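Local coordinates for protein putative pectin lyase (Geobacillus virus E2, PDB 7CHU) that serves as a trimeric tailspike of a deep-sea thermophilic bacteriophage, with a pectate lyase-like fold, and probably recognises or processes polysaccharide on the host surface, at residues N282-I285 and G286-F289. Residues are numbered along the deposited sequence; the frame is centred on the assembly and turned at random.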
# COMPACT_ATOMS: atom_id res chain seq x y z
N ASN A 282 1.30 13.83 -5.96
CA ASN A 282 2.37 12.86 -5.83
C ASN A 282 2.20 12.07 -4.54
O ASN A 282 1.58 12.55 -3.60
CB ASN A 282 3.69 13.58 -5.87
CG ASN A 282 3.80 14.43 -7.12
OD1 ASN A 282 3.83 13.87 -8.23
ND2 ASN A 282 3.79 15.76 -6.97
N GLN A 283 2.74 10.85 -4.50
CA GLN A 283 2.42 9.92 -3.42
C GLN A 283 3.68 9.25 -2.89
O GLN A 283 4.60 8.96 -3.66
CB GLN A 283 1.44 8.84 -3.89
CG GLN A 283 0.14 9.39 -4.48
CD GLN A 283 -1.04 8.45 -4.29
OE1 GLN A 283 -0.94 7.45 -3.56
NE2 GLN A 283 -2.17 8.77 -4.92
N PHE A 284 3.68 8.99 -1.59
CA PHE A 284 4.70 8.21 -0.90
C PHE A 284 3.95 7.16 -0.08
O PHE A 284 3.29 7.51 0.90
CB PHE A 284 5.56 9.10 -0.00
CG PHE A 284 6.32 10.13 -0.78
CD1 PHE A 284 5.73 11.34 -1.12
CD2 PHE A 284 7.60 9.87 -1.22
CE1 PHE A 284 6.40 12.28 -1.89
CE2 PHE A 284 8.31 10.83 -1.99
CZ PHE A 284 7.71 12.02 -2.32
N ILE A 285 4.04 5.90 -0.49
CA ILE A 285 3.28 4.81 0.13
C ILE A 285 4.27 3.87 0.79
O ILE A 285 5.09 3.23 0.11
CB ILE A 285 2.39 4.08 -0.89
CG1 ILE A 285 1.42 5.09 -1.55
CG2 ILE A 285 1.63 2.89 -0.21
CD1 ILE A 285 0.69 4.53 -2.78
N GLY A 286 4.22 3.78 2.11
CA GLY A 286 5.08 2.84 2.80
C GLY A 286 6.54 3.19 2.78
O GLY A 286 7.38 2.31 2.95
N CYS A 287 6.88 4.47 2.64
CA CYS A 287 8.28 4.84 2.48
C CYS A 287 8.96 5.07 3.82
O CYS A 287 8.32 5.37 4.84
CB CYS A 287 8.42 6.06 1.56
SG CYS A 287 7.85 5.76 -0.15
N LYS A 288 10.28 4.87 3.82
CA LYS A 288 11.13 5.05 4.99
C LYS A 288 11.94 6.34 4.85
O LYS A 288 12.55 6.56 3.80
CB LYS A 288 12.09 3.86 5.13
CG LYS A 288 13.23 4.06 6.14
CD LYS A 288 14.05 2.79 6.27
CE LYS A 288 15.22 2.94 7.20
NZ LYS A 288 15.81 1.62 7.55
N PHE A 289 11.95 7.19 5.89
CA PHE A 289 12.74 8.43 5.93
C PHE A 289 13.58 8.42 7.21
O PHE A 289 13.07 8.72 8.30
CB PHE A 289 11.85 9.68 5.88
CG PHE A 289 10.98 9.76 4.66
CD1 PHE A 289 9.68 9.24 4.67
CD2 PHE A 289 11.44 10.34 3.49
CE1 PHE A 289 8.86 9.30 3.53
CE2 PHE A 289 10.63 10.43 2.35
CZ PHE A 289 9.34 9.90 2.36
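F284, C287 and F289 converge on the inner side of a bend where the strand 283-285 gives way to the strand 288-290, in one turn of a right-handed parallel beta-helix. The two phenylalanines cross at about a right angle. CZ of F289 lies 4.0 Å from CD2 of F284; F284 CD2 lies at the edge of the F289 ring, in its plane, whereas F289 CZ approaches the F284 ring obliquely. Both side chains have CG beside the backbone N and anti to the carbonyl carbon (chi1 -62° for F284, -59° for F289), but the bend between them makes these similar torsions bring the two side chains together. C287 fills the inside of the corner: its SG comes to 4.1 Å from CB of F284, near the plane of the F284 ring and at its edge. C287 SG also lies 3.8 Å from both I285 N and I285 O.

G286, with phi +70°, lies at the corner where the chain turns from one strand direction to the next. I285 turns the other way, its side chain pointing out of the coil, where it packs against N318 of the third subunit, while G286 O accepts a hydrogen bond from R252 NH2 of the second subunit.

Each aromatic ring continues a stack with neighbouring coils, F284 with F255 and F289 with F321, while the side chains of V268 and M307 touch both F284 and F289. Between 282-285 and 286-289 the side-chain contact is apolar, with F284 as the shared partner, meeting F289 through its ring and C287 SG through CB; neighbouring coils and subunits add to this, and the contact joins two adjacent faces of the coil through its hydrophobic core.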